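Local structure of putative uncharacterized protein (Xanthomonas oryzae pv. oryzae, 4KL0) at residues Lys38-Val43 against Asp255-Ala260; Ala49-Ala54 against Ser366-Ala371; Asp71-Arg76 against Gly97-Met102; Tyr198-Asp203 against Ala209-Ala214; Pro220-Thr225 against Leu322-Pro327. The protein binds calcium and probably belongs to the inosine-uridine nucleoside hydrolases, enzymes that hydrolyse N-glycosidic bonds, although its own activity is not established. One frame throughout, in Å; residues are numbered along the deposited sequence.

Contact 1 (Lys38-Val43 against Asp255-Ala260); sequences KDPDDV and DVQKNA. With CA (calcium ion), chain B.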
# COMPACT_ATOMS: atom_id res chain seq x y z
N LYS A 38 -1.64 1.80 10.96
CA LYS A 38 -1.93 0.60 11.76
C LYS A 38 -0.84 -0.45 11.55
O LYS A 38 -0.76 -1.45 12.28
CB LYS A 38 -3.35 0.04 11.53
CG LYS A 38 -3.85 -0.16 10.11
CD LYS A 38 -3.35 -1.47 9.47
CE LYS A 38 -4.01 -1.70 8.06
NZ LYS A 38 -3.45 -2.97 7.47
N ASP A 39 0.04 -0.18 10.59
CA ASP A 39 1.22 -1.02 10.34
C ASP A 39 2.19 -0.16 9.51
O ASP A 39 1.86 0.98 9.19
CB ASP A 39 0.83 -2.33 9.66
CG ASP A 39 0.14 -2.17 8.29
OD1 ASP A 39 0.37 -1.18 7.57
OD2 ASP A 39 -0.66 -3.10 7.97
N PRO A 40 3.39 -0.65 9.13
CA PRO A 40 4.28 0.22 8.36
C PRO A 40 3.97 0.38 6.89
O PRO A 40 4.49 1.31 6.27
CB PRO A 40 5.66 -0.49 8.44
CG PRO A 40 5.48 -1.63 9.46
CD PRO A 40 4.01 -1.94 9.49
N ASP A 41 3.15 -0.50 6.34
CA ASP A 41 3.07 -0.71 4.88
C ASP A 41 2.72 0.53 4.08
O ASP A 41 3.34 0.80 3.05
CB ASP A 41 1.96 -1.68 4.61
CG ASP A 41 2.40 -3.05 4.72
OD1 ASP A 41 2.58 -3.54 5.88
OD2 ASP A 41 2.52 -3.66 3.63
N ASP A 42 1.66 1.24 4.49
CA ASP A 42 1.24 2.37 3.68
C ASP A 42 2.30 3.43 3.64
O ASP A 42 2.52 4.06 2.58
CB ASP A 42 -0.12 2.92 4.19
CG ASP A 42 -1.22 1.86 4.16
OD1 ASP A 42 -2.09 2.00 3.30
OD2 ASP A 42 -1.19 0.89 5.01
N VAL A 43 2.95 3.68 4.78
CA VAL A 43 3.97 4.73 4.80
C VAL A 43 5.23 4.35 4.04
O VAL A 43 5.83 5.22 3.41
CB VAL A 43 4.24 5.19 6.23
CG1 VAL A 43 5.48 6.13 6.28
CG2 VAL A 43 2.96 5.92 6.72
N ASP A 255 10.78 2.40 13.82
CA ASP A 255 10.20 2.30 15.17
C ASP A 255 8.84 1.59 15.12
O ASP A 255 8.58 0.71 15.96
CB ASP A 255 10.06 3.66 15.83
CG ASP A 255 11.41 4.29 16.19
OD1 ASP A 255 12.45 3.58 16.09
OD2 ASP A 255 11.38 5.49 16.55
N VAL A 256 8.01 1.90 14.14
CA VAL A 256 6.72 1.18 14.10
C VAL A 256 6.89 -0.33 13.82
O VAL A 256 6.20 -1.19 14.42
CB VAL A 256 5.70 1.83 13.10
CG1 VAL A 256 5.41 3.17 13.53
CG2 VAL A 256 6.20 1.79 11.74
N GLN A 257 7.79 -0.67 12.91
CA GLN A 257 7.96 -2.09 12.63
C GLN A 257 8.58 -2.79 13.83
O GLN A 257 8.14 -3.87 14.25
CB GLN A 257 8.78 -2.31 11.37
CG GLN A 257 9.09 -3.78 11.17
CD GLN A 257 7.90 -4.62 10.80
OE1 GLN A 257 7.55 -4.74 9.62
NE2 GLN A 257 7.24 -5.17 11.81
N LYS A 258 9.59 -2.16 14.42
CA LYS A 258 10.25 -2.85 15.52
C LYS A 258 9.28 -2.98 16.71
O LYS A 258 9.20 -4.05 17.30
CB LYS A 258 11.58 -2.15 15.85
CG LYS A 258 12.39 -2.80 16.93
CD LYS A 258 13.67 -2.01 17.09
CE LYS A 258 14.40 -2.52 18.31
NZ LYS A 258 15.49 -1.55 18.65
N ASN A 259 8.52 -1.93 17.04
CA ASN A 259 7.63 -2.02 18.20
C ASN A 259 6.44 -2.98 17.94
O ASN A 259 6.07 -3.76 18.84
CB ASN A 259 7.24 -0.64 18.73
CG ASN A 259 8.48 0.20 19.16
OD1 ASN A 259 9.44 -0.34 19.76
ND2 ASN A 259 8.45 1.51 18.85
N ALA A 260 5.84 -2.95 16.74
CA ALA A 260 4.81 -3.93 16.39
C ALA A 260 5.30 -5.36 16.60
O ALA A 260 4.59 -6.25 17.17
CB ALA A 260 4.36 -3.73 14.91
CA CA B . -2.66 -0.71 3.80
O HOH W 1 -4.56 -2.14 4.85
O HOH W 2 -1.48 -2.23 5.38
O HOH W 3 -2.76 -3.20 2.77
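Apolar packing of a single proline, Pro40, against Val256 and Gln257 joins the calcium-binding loop ahead of helix 41-54 to the flank of helix 248-269. The pyrrolidine ring is wedged between the two helix side chains: Pro40 CB touches Val256 CG2 at 4.0 Å, while Pro40 CG lies 3.9 Å from Gln257 CB and 3.7 Å from Gln257 OE1. Gln257 starts with CG anti to its backbone N (chi1 173°) and then bends at chi2 (70°), which brings the amide oxygen up to the CG corner of the proline ring. No hydrogen bond crosses the contact, and Tyr239 of helix 236-243 packs on both Pro40 and Gln257. On its other flank the loop is polar. Asp39 OD1 accepts from Asp41 N at 3.1 Å, a capping bond at the turn into the helix, met from above the carboxylate plane. Asp39 OD2 forms a salt bridge with Lys38 NZ (2.8 Å) and accepts a hydrogen bond from a water that is itself a calcium ligand. Asp42 grips the metal with both carboxylate oxygens, unequally, OD2 at 2.5 Å and OD1 at 2.8 Å. Asp35, the carbonyl of Ile151, Asp318 and three waters complete the shell. An aspartate-rich loop following the first strand and holding calcium is the hallmark of the inosine-uridine nucleoside hydrolase fold.

Contact 2 (Ala49-Ala54 against Ser366-Ala371); sequences AKQLQA and SALAKA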
# COMPACT_ATOMS: atom_id res chain seq x y z
N ALA A 49 6.95 5.96 -3.27
CA ALA A 49 6.28 6.83 -4.24
C ALA A 49 7.04 8.14 -4.39
O ALA A 49 7.06 8.69 -5.50
CB ALA A 49 4.84 7.10 -3.87
N LYS A 50 7.60 8.67 -3.31
CA LYS A 50 8.39 9.91 -3.45
C LYS A 50 9.50 9.76 -4.47
O LYS A 50 9.66 10.64 -5.32
CB LYS A 50 8.98 10.35 -2.11
CG LYS A 50 10.11 11.33 -2.20
CD LYS A 50 9.67 12.63 -2.85
CE LYS A 50 10.92 13.53 -2.97
NZ LYS A 50 11.77 13.46 -1.71
N GLN A 51 10.23 8.64 -4.42
CA GLN A 51 11.33 8.45 -5.35
C GLN A 51 10.79 8.19 -6.75
O GLN A 51 11.35 8.65 -7.75
CB GLN A 51 12.24 7.30 -4.92
CG GLN A 51 13.46 7.20 -5.83
CD GLN A 51 14.36 8.40 -5.79
OE1 GLN A 51 14.38 9.19 -4.82
NE2 GLN A 51 15.11 8.54 -6.87
N LEU A 52 9.71 7.42 -6.85
CA LEU A 52 9.14 7.18 -8.16
C LEU A 52 8.64 8.47 -8.79
O LEU A 52 8.69 8.61 -10.01
CB LEU A 52 8.05 6.10 -8.08
CG LEU A 52 8.64 4.74 -7.77
CD1 LEU A 52 7.49 3.85 -7.22
CD2 LEU A 52 9.33 4.05 -9.00
N GLN A 53 8.12 9.40 -7.98
CA GLN A 53 7.71 10.71 -8.50
C GLN A 53 8.93 11.51 -8.89
O GLN A 53 8.97 12.11 -9.99
CB GLN A 53 6.90 11.47 -7.43
CG GLN A 53 6.37 12.80 -7.93
CD GLN A 53 5.13 13.24 -7.23
OE1 GLN A 53 4.29 12.39 -6.81
NE2 GLN A 53 4.99 14.56 -7.01
N ALA A 54 9.93 11.57 -8.01
CA ALA A 54 11.15 12.31 -8.35
C ALA A 54 11.76 11.81 -9.66
O ALA A 54 12.33 12.61 -10.43
CB ALA A 54 12.19 12.19 -7.21
N SER A 366 14.61 -1.32 -1.34
CA SER A 366 15.61 -0.63 -0.52
C SER A 366 16.18 0.62 -1.24
O SER A 366 16.30 1.69 -0.64
CB SER A 366 16.73 -1.61 -0.07
OG SER A 366 17.73 -0.92 0.70
N ALA A 367 16.53 0.46 -2.52
CA ALA A 367 17.03 1.60 -3.31
C ALA A 367 16.06 2.78 -3.34
O ALA A 367 16.46 3.93 -3.08
CB ALA A 367 17.42 1.17 -4.72
N LEU A 368 14.79 2.49 -3.63
CA LEU A 368 13.82 3.56 -3.71
C LEU A 368 13.61 4.24 -2.36
O LEU A 368 13.55 5.47 -2.30
CB LEU A 368 12.50 3.01 -4.27
CG LEU A 368 12.49 2.48 -5.71
CD1 LEU A 368 11.23 1.66 -5.92
CD2 LEU A 368 12.53 3.62 -6.74
N ALA A 369 13.48 3.47 -1.27
CA ALA A 369 13.22 4.10 0.01
C ALA A 369 14.43 4.95 0.47
O ALA A 369 14.27 6.10 0.93
CB ALA A 369 12.89 3.12 1.02
N LYS A 370 15.64 4.43 0.26
CA LYS A 370 16.80 5.24 0.69
C LYS A 370 16.97 6.50 -0.13
O LYS A 370 17.29 7.58 0.43
CB LYS A 370 18.12 4.45 0.60
CG LYS A 370 18.25 3.33 1.58
CD LYS A 370 19.48 2.50 1.20
CE LYS A 370 19.88 1.52 2.28
NZ LYS A 370 21.21 0.84 1.93
N ALA A 371 16.74 6.42 -1.45
CA ALA A 371 16.87 7.61 -2.30
C ALA A 371 15.82 8.66 -1.93
O ALA A 371 16.09 9.88 -1.94
CB ALA A 371 16.79 7.21 -3.80
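Helices 49-54 and 366-371 cross almost perpendicularly, at 83°, with their axes 8.1 Å apart at closest approach and Gln51 nearest Leu368 along the backbones. Gln51 carries most of the contact. Its CG stands anti to the backbone N (chi1 -175°) and the chain then turns at chi2 (63°), so that its aliphatic part runs past Leu368 and its amide end comes up against Ala371. Gln51 CG meets Leu368 CD2 at 3.8 Å, and Gln51 CB lies 3.5 Å from Leu368 O. At the end of the side chain the methyl of Ala371 sits over a face of the amide: Ala371 CB is 3.4 Å from Gln51 CD and 3.3 Å from Gln51 OE1. The NH2 end of this amide is bonded just beyond the helix, where Gln51 NE2 donates to Asp55 OD2. Leu368 CD2 also serves as the meeting point for Leu52, whose CD2 lies 3.9 Å away. One methyl thus fills the angle between two consecutive side chains of the crossing helix, and all three of these residues are buried. Helix 10-20 closes the neighbourhood, with Leu19 on Leu52 and Arg20 on Gln51. The arrangement is a near-orthogonal helix-helix crossing in the helical layer of a Rossmann-like alpha/beta fold, where the C-terminal helix 358-372 lies across the end of the helix that follows the first strand.

Contact 3 (Asp71-Arg76 against Gly97-Met102); sequences DMRSQR and GQDYPM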
# COMPACT_ATOMS: atom_id res chain seq x y z
N ASP A 71 -13.53 10.43 12.87
CA ASP A 71 -12.38 11.10 13.49
C ASP A 71 -11.09 10.28 13.30
O ASP A 71 -10.02 10.84 13.12
CB ASP A 71 -12.61 11.37 14.96
CG ASP A 71 -11.43 12.08 15.60
OD1 ASP A 71 -11.06 13.19 15.11
OD2 ASP A 71 -10.84 11.48 16.53
N MET A 72 -11.21 8.96 13.34
CA MET A 72 -10.00 8.13 13.12
C MET A 72 -9.47 8.35 11.72
O MET A 72 -8.22 8.44 11.51
CB MET A 72 -10.32 6.65 13.30
CG MET A 72 -9.13 5.68 13.10
SD MET A 72 -7.60 6.08 14.15
CE MET A 72 -8.16 5.66 15.72
N ARG A 73 -10.38 8.36 10.73
CA ARG A 73 -9.94 8.58 9.35
C ARG A 73 -9.27 9.92 9.23
O ARG A 73 -8.27 10.09 8.53
CB ARG A 73 -11.11 8.43 8.35
CG ARG A 73 -11.69 7.04 8.39
CD ARG A 73 -12.67 6.87 7.18
NE ARG A 73 -13.72 7.92 7.12
CZ ARG A 73 -14.90 7.86 7.75
NH1 ARG A 73 -15.20 6.88 8.60
NH2 ARG A 73 -15.77 8.85 7.55
N SER A 74 -9.73 10.90 9.99
CA SER A 74 -9.02 12.19 9.95
C SER A 74 -7.63 12.13 10.56
O SER A 74 -6.69 12.71 10.03
CB SER A 74 -9.85 13.29 10.64
OG SER A 74 -10.98 13.63 9.80
N GLN A 75 -7.47 11.37 11.66
CA GLN A 75 -6.14 11.21 12.26
C GLN A 75 -5.19 10.55 11.24
O GLN A 75 -4.06 10.96 11.09
CB GLN A 75 -6.18 10.39 13.57
CG GLN A 75 -7.12 10.92 14.64
CD GLN A 75 -6.93 12.41 14.85
OE1 GLN A 75 -5.80 12.89 15.02
NE2 GLN A 75 -8.05 13.16 14.78
N ARG A 76 -5.67 9.51 10.56
CA ARG A 76 -4.85 8.85 9.56
C ARG A 76 -4.51 9.80 8.42
O ARG A 76 -3.37 9.80 7.97
CB ARG A 76 -5.54 7.59 9.03
CG ARG A 76 -5.77 6.53 10.05
CD ARG A 76 -6.26 5.22 9.35
NE ARG A 76 -6.91 4.33 10.31
CZ ARG A 76 -6.29 3.65 11.26
NH1 ARG A 76 -4.93 3.73 11.41
NH2 ARG A 76 -7.00 2.86 12.08
N GLY A 97 -11.86 9.72 3.79
CA GLY A 97 -12.91 9.00 3.12
C GLY A 97 -14.23 9.02 3.88
O GLY A 97 -14.34 9.61 4.96
N GLN A 98 -15.24 8.41 3.29
CA GLN A 98 -16.57 8.41 3.91
C GLN A 98 -16.86 7.26 4.91
O GLN A 98 -16.11 6.27 5.03
CB GLN A 98 -17.62 8.40 2.79
CG GLN A 98 -17.74 7.04 2.12
CD GLN A 98 -18.83 6.98 1.06
OE1 GLN A 98 -19.81 6.22 1.19
NE2 GLN A 98 -18.64 7.75 -0.01
N ASP A 99 -17.97 7.37 5.64
CA ASP A 99 -18.34 6.36 6.60
C ASP A 99 -18.66 5.02 5.94
O ASP A 99 -19.14 4.95 4.82
CB ASP A 99 -19.61 6.82 7.33
CG ASP A 99 -19.31 7.80 8.48
OD1 ASP A 99 -18.12 7.97 8.90
OD2 ASP A 99 -20.30 8.40 8.99
N TYR A 100 -18.45 3.96 6.68
CA TYR A 100 -18.78 2.67 6.16
C TYR A 100 -19.20 1.83 7.35
O TYR A 100 -18.94 2.19 8.49
CB TYR A 100 -17.54 2.09 5.39
CG TYR A 100 -16.38 1.79 6.29
CD1 TYR A 100 -16.25 0.55 6.89
CD2 TYR A 100 -15.47 2.78 6.58
CE1 TYR A 100 -15.18 0.28 7.74
CE2 TYR A 100 -14.42 2.55 7.42
CZ TYR A 100 -14.30 1.30 8.01
OH TYR A 100 -13.23 1.07 8.86
N PRO A 101 -19.86 0.70 7.11
CA PRO A 101 -20.38 -0.12 8.22
C PRO A 101 -19.28 -0.86 9.02
O PRO A 101 -18.37 -1.39 8.39
CB PRO A 101 -21.30 -1.10 7.51
CG PRO A 101 -20.81 -1.18 6.12
CD PRO A 101 -20.26 0.20 5.78
N MET A 102 -19.35 -0.85 10.36
CA MET A 102 -18.37 -1.48 11.27
C MET A 102 -19.08 -2.24 12.40
O MET A 102 -19.83 -1.64 13.17
CB MET A 102 -17.48 -0.38 11.93
CG MET A 102 -16.01 -0.24 11.48
SD MET A 102 -15.03 1.07 12.31
CE MET A 102 -15.98 2.47 11.74
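Asp99 OD1 is gripped by both terminal nitrogens of Arg73, NH2 at 2.8 Å and NH1 at 3.1 Å, in an end-on salt bridge that uses one carboxylate oxygen. Arg73 NH2 makes the straighter bond (154°) yet approaches from above the carboxylate plane, whereas Arg73 NH1 meets the anti lone pair. The oxygen itself lies close to the guanidinium plane, and the two flat groups stand nearly perpendicular, 86° apart. A second acceptor sits along the other edge of the guanidinium: Arg73 NE donates to Gly97 O at 2.8 Å, and NH2 adds a weak bond to the same oxygen. This carbonyl is met from well above its own plane, and it lies slightly tilted from that of the guanidinium. Over one face lies a second backbone carbonyl, Gln98 O, 3.4 Å above the guanidinium centre. The arginine reaches this position with CG anti to the carbonyl carbon and a bend at chi3 (-54°), and the loop 97-102 curls around its end. Strands 58-65 and 93-96 are parallel neighbours joined through helix 70-86, a beta-alpha-beta crossover, so Arg73 ties the connecting helix to the loop leaving the C-terminal end of its second strand. Several bonds thereby fix the rotation of a largely buried guanidinium, while Asp99 is exposed to solvent. Arg73 NH1 has a further partner in Gly68 O, in the loop after strand 58-65. The same region receives Tyr100, whose OH is hydrogen-bonded to Gly68 N and His110 ND1, and Gln98 N donates to Asp156 OD1.

Contact 4 (Tyr198-Asp203 against Ala209-Ala214); sequences YNNATD and ALYRRA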
# COMPACT_ATOMS: atom_id res chain seq x y z
N TYR A 198 -7.57 -9.03 3.96
CA TYR A 198 -7.76 -7.91 4.91
C TYR A 198 -8.44 -6.70 4.27
O TYR A 198 -9.44 -6.16 4.80
CB TYR A 198 -6.38 -7.50 5.51
CG TYR A 198 -6.51 -6.40 6.57
CD1 TYR A 198 -6.56 -6.71 7.93
CD2 TYR A 198 -6.57 -5.07 6.19
CE1 TYR A 198 -6.69 -5.70 8.90
CE2 TYR A 198 -6.71 -4.05 7.12
CZ TYR A 198 -6.77 -4.38 8.49
OH TYR A 198 -6.92 -3.35 9.41
N ASN A 199 -7.90 -6.25 3.14
CA ASN A 199 -8.45 -5.03 2.54
C ASN A 199 -9.87 -5.24 2.01
O ASN A 199 -10.69 -4.34 1.98
CB ASN A 199 -7.59 -4.45 1.45
CG ASN A 199 -6.30 -3.85 2.05
OD1 ASN A 199 -6.33 -3.40 3.23
ND2 ASN A 199 -5.19 -3.90 1.30
N ASN A 200 -10.16 -6.43 1.53
CA ASN A 200 -11.54 -6.62 1.09
C ASN A 200 -12.50 -6.62 2.28
O ASN A 200 -13.59 -6.05 2.19
CB ASN A 200 -11.71 -7.97 0.39
CG ASN A 200 -10.93 -8.11 -0.90
OD1 ASN A 200 -10.66 -7.16 -1.63
ND2 ASN A 200 -10.62 -9.37 -1.23
N ALA A 201 -12.07 -7.27 3.39
CA ALA A 201 -12.89 -7.44 4.62
C ALA A 201 -13.14 -6.14 5.38
O ALA A 201 -14.13 -6.07 6.13
CB ALA A 201 -12.24 -8.42 5.51
N THR A 202 -12.35 -5.10 5.10
CA THR A 202 -12.60 -3.79 5.72
C THR A 202 -14.02 -3.31 5.42
O THR A 202 -14.72 -2.83 6.33
CB THR A 202 -11.57 -2.73 5.27
OG1 THR A 202 -10.26 -3.09 5.76
CG2 THR A 202 -11.95 -1.35 5.84
N ASP A 203 -14.44 -3.44 4.15
CA ASP A 203 -15.82 -3.11 3.75
C ASP A 203 -16.10 -4.05 2.58
O ASP A 203 -15.81 -3.74 1.41
CB ASP A 203 -15.92 -1.63 3.37
CG ASP A 203 -17.31 -1.21 2.87
OD1 ASP A 203 -18.19 -2.11 2.67
OD2 ASP A 203 -17.48 0.01 2.64
N ALA A 209 -18.58 -4.29 -4.87
CA ALA A 209 -19.05 -3.29 -5.84
C ALA A 209 -17.87 -2.90 -6.76
O ALA A 209 -18.03 -2.69 -7.98
CB ALA A 209 -19.61 -2.10 -5.13
N LEU A 210 -16.68 -2.74 -6.18
CA LEU A 210 -15.53 -2.26 -6.95
C LEU A 210 -15.06 -3.29 -7.97
O LEU A 210 -14.90 -2.92 -9.16
CB LEU A 210 -14.38 -1.76 -6.03
CG LEU A 210 -13.14 -1.26 -6.77
CD1 LEU A 210 -13.37 0.12 -7.40
CD2 LEU A 210 -11.95 -1.20 -5.80
N TYR A 211 -14.87 -4.56 -7.53
CA TYR A 211 -14.35 -5.62 -8.40
C TYR A 211 -15.34 -5.79 -9.52
O TYR A 211 -14.97 -5.89 -10.70
CB TYR A 211 -14.27 -6.95 -7.66
CG TYR A 211 -13.02 -7.17 -6.78
CD1 TYR A 211 -12.63 -6.21 -5.82
CD2 TYR A 211 -12.27 -8.36 -6.85
CE1 TYR A 211 -11.56 -6.46 -4.99
CE2 TYR A 211 -11.21 -8.60 -6.01
CZ TYR A 211 -10.86 -7.65 -5.06
OH TYR A 211 -9.82 -7.88 -4.18
N ARG A 212 -16.62 -5.81 -9.16
CA ARG A 212 -17.68 -6.01 -10.15
C ARG A 212 -17.75 -4.83 -11.12
O ARG A 212 -17.78 -5.05 -12.33
CB ARG A 212 -19.03 -6.24 -9.46
CG ARG A 212 -20.22 -6.21 -10.44
CD ARG A 212 -21.52 -6.61 -9.73
NE ARG A 212 -21.98 -5.55 -8.84
CZ ARG A 212 -22.14 -5.71 -7.52
NH1 ARG A 212 -21.89 -6.90 -6.96
NH2 ARG A 212 -22.57 -4.70 -6.77
N ARG A 213 -17.80 -3.59 -10.63
CA ARG A 213 -18.01 -2.47 -11.51
C ARG A 213 -16.81 -2.21 -12.41
O ARG A 213 -16.98 -1.66 -13.50
CB ARG A 213 -18.42 -1.22 -10.76
CG ARG A 213 -18.93 -0.06 -11.59
CD ARG A 213 -20.37 -0.34 -12.15
NE ARG A 213 -20.90 0.80 -12.92
CZ ARG A 213 -21.72 0.66 -13.98
NH1 ARG A 213 -22.06 -0.56 -14.38
NH2 ARG A 213 -22.18 1.72 -14.64
N ALA A 214 -15.60 -2.57 -11.96
CA ALA A 214 -14.42 -2.24 -12.73
C ALA A 214 -14.54 -3.10 -13.98
O ALA A 214 -14.31 -2.63 -15.11
CB ALA A 214 -13.14 -2.63 -11.92
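Asn200 OD1 and Tyr211 OH approach to 2.8 Å, and this buried polar pair is the whole tight part of a contact whose backbones stay apart, the nearest CA atoms, those of Asn200 and Tyr211, being 9.9 Å from each other. The hydroxyl donates to the amide oxygen, but the hydrogen bond is weak. Asn200 OD1 comes obliquely to the ring, 3.5 Å from Tyr211 CE1, and the amide and ring planes stand 75° apart. Asn200 CG lies anti to its carbonyl carbon (chi1 -65°), which carries the amide across to the tyrosine. The other end of that amide is held firmly elsewhere: Asn200 ND2 donates to Asp194 O and Gly180 O, fixing which way the group is turned. Gly180 N adds a weak bond to Tyr211 OH. By contrast, Arg212 and Arg213, which follow Tyr211 on its helix, are exposed and reach nothing in residues 198-203. The tyrosine ring thus spans the distance between the short helix 198-202 and helix 204-216, running over the sheet with Ile177 of strand 172-178 and Ile223 of strand 221-224 packed against it.

Contact 5 (Pro220-Thr225 against Leu322-Pro327); sequences PLRILT and LLAALP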
# COMPACT_ATOMS: atom_id res chain seq x y z
N PRO A 220 -9.06 -2.61 -16.63
CA PRO A 220 -8.21 -3.74 -16.22
C PRO A 220 -7.99 -3.74 -14.69
O PRO A 220 -7.73 -2.68 -14.13
CB PRO A 220 -6.87 -3.47 -16.91
CG PRO A 220 -7.25 -2.58 -18.11
CD PRO A 220 -8.44 -1.74 -17.65
N LEU A 221 -8.08 -4.90 -14.07
CA LEU A 221 -7.81 -5.07 -12.63
C LEU A 221 -6.58 -5.88 -12.43
O LEU A 221 -6.37 -6.91 -13.10
CB LEU A 221 -8.96 -5.87 -11.98
CG LEU A 221 -10.27 -5.28 -11.56
CD1 LEU A 221 -11.11 -6.42 -10.93
CD2 LEU A 221 -10.03 -4.13 -10.55
N ARG A 222 -5.70 -5.49 -11.51
CA ARG A 222 -4.54 -6.30 -11.22
C ARG A 222 -4.51 -6.48 -9.70
O ARG A 222 -4.54 -5.48 -8.98
CB ARG A 222 -3.25 -5.61 -11.66
CG ARG A 222 -2.00 -6.46 -11.41
CD ARG A 222 -0.77 -5.79 -12.06
NE ARG A 222 -0.94 -5.93 -13.50
CZ ARG A 222 -0.09 -5.43 -14.38
NH1 ARG A 222 0.99 -4.77 -13.96
NH2 ARG A 222 -0.31 -5.61 -15.67
N ILE A 223 -4.56 -7.72 -9.24
CA ILE A 223 -4.79 -8.01 -7.81
C ILE A 223 -3.54 -8.69 -7.28
O ILE A 223 -3.12 -9.78 -7.73
CB ILE A 223 -5.96 -8.94 -7.55
CG1 ILE A 223 -7.30 -8.52 -8.19
CG2 ILE A 223 -6.16 -9.09 -6.01
CD1 ILE A 223 -7.84 -7.26 -7.70
N LEU A 224 -2.89 -8.04 -6.33
CA LEU A 224 -1.67 -8.59 -5.76
C LEU A 224 -2.05 -9.18 -4.41
O LEU A 224 -2.77 -8.54 -3.64
CB LEU A 224 -0.64 -7.48 -5.49
CG LEU A 224 0.74 -7.99 -5.05
CD1 LEU A 224 1.83 -7.32 -5.83
CD2 LEU A 224 1.00 -7.83 -3.47
N THR A 225 -1.57 -10.36 -4.10
CA THR A 225 -2.07 -11.08 -2.93
C THR A 225 -0.94 -11.23 -1.90
O THR A 225 0.27 -10.98 -2.16
CB THR A 225 -2.53 -12.48 -3.34
OG1 THR A 225 -1.39 -13.24 -3.73
CG2 THR A 225 -3.46 -12.39 -4.50
N LEU A 322 2.11 -1.09 -5.31
CA LEU A 322 2.49 0.06 -6.10
C LEU A 322 3.48 -0.29 -7.22
O LEU A 322 3.27 0.16 -8.39
CB LEU A 322 3.03 1.18 -5.18
CG LEU A 322 3.50 2.41 -5.99
CD1 LEU A 322 2.31 3.02 -6.70
CD2 LEU A 322 4.13 3.44 -5.09
N LEU A 323 4.47 -1.11 -6.92
CA LEU A 323 5.43 -1.54 -7.94
C LEU A 323 4.68 -2.31 -9.03
O LEU A 323 4.98 -2.17 -10.23
CB LEU A 323 6.56 -2.37 -7.34
CG LEU A 323 7.49 -1.60 -6.37
CD1 LEU A 323 8.67 -2.48 -5.97
CD2 LEU A 323 8.05 -0.32 -7.00
N ALA A 324 3.66 -3.07 -8.63
CA ALA A 324 2.88 -3.81 -9.63
C ALA A 324 1.98 -2.94 -10.50
O ALA A 324 1.54 -3.39 -11.58
CB ALA A 324 2.06 -4.95 -8.91
N ALA A 325 1.69 -1.69 -10.06
CA ALA A 325 0.78 -0.79 -10.71
C ALA A 325 1.42 0.02 -11.81
O ALA A 325 0.68 0.62 -12.62
CB ALA A 325 0.20 0.21 -9.65
N LEU A 326 2.75 0.13 -11.79
CA LEU A 326 3.47 0.94 -12.79
C LEU A 326 4.15 -0.01 -13.79
O LEU A 326 4.85 -0.94 -13.38
CB LEU A 326 4.56 1.78 -12.10
CG LEU A 326 4.14 2.64 -10.90
CD1 LEU A 326 5.34 3.26 -10.17
CD2 LEU A 326 3.15 3.74 -11.28
N PRO A 327 3.97 0.25 -15.11
CA PRO A 327 4.55 -0.70 -16.07
C PRO A 327 6.06 -0.81 -15.98
O PRO A 327 6.62 -1.90 -16.11
CB PRO A 327 4.13 -0.13 -17.42
CG PRO A 327 2.91 0.66 -17.12
CD PRO A 327 3.16 1.28 -15.76
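The Arg222 guanidinium meets residues 322-327 at its edge and not over a face: Ala324 O stands there, 17° out of the guanidinium plane, and accepts from Arg222 NH1 at 2.8 Å. Seen from the acceptor, the nitrogen lies nearly along the C=O axis, with a C=O...N angle of 168°. The arginine chain leaves the strand extended and bends at chi3 (-71°), a turn that brings NH1 round to the carbonyl while Arg222 CD passes only 3.4 Å from the same Ala324 oxygen. Since that carbonyl belongs to the last turn of helix 317-325, a positive guanidinium there is probably favourable for the electrostatics of the helix end. The charge has a stronger partner outside, a salt bridge from Arg222 NH2 to Glu348 of strand 347-350, so one guanidinium links a helix end to the neighbouring strand of the sheet. Two residues further along the strand, Leu224 points to the same helix and places CD1 at 3.9 Å from Ala324 CB. The small alanine therefore receives both neighbours, its methyl meeting the leucine and its carbonyl the arginine, and Phe334 covers it from the loop beyond. Both CA pairs nearest each other across the contact, Arg222 with Ala325 and Leu224 with Ala324, are 7.7 Å apart. Strand 221-224 runs parallel between strands 172-178 and 347-350, and helix 317-325 carries the calcium ligand Asp318 near its start. Packing of a helix against a face of a mostly parallel sheet is characteristic of the Rossmann-like nucleoside hydrolase fold.

In the fold
Along the chain, contacts 3, 4 and 5 all lie between the segments of contact 2; contacts 3 and 4, in series, also fall within contact 1, whereas contact 5 alternates with it. Contacts 1 and 2 interleave and share helix 41-54, with centres 18 Å apart. Contact 5 touches contact 2 through Leu322, Leu323 and Leu326, and contact 4 where helix 204-216 leads into strand 221-224. Contact 1 meets contacts 3 and 4 through Lys38, at Arg76 and Tyr198, while contacts 3 and 4 meet at Tyr100. Contacts 2 and 4 are farthest apart, about 29 Å between centres. Contact 5 joins a strand of the sheet to a helix, the others join helices and loops beside it, and only contact 1 holds a calcium ligand, Asp42.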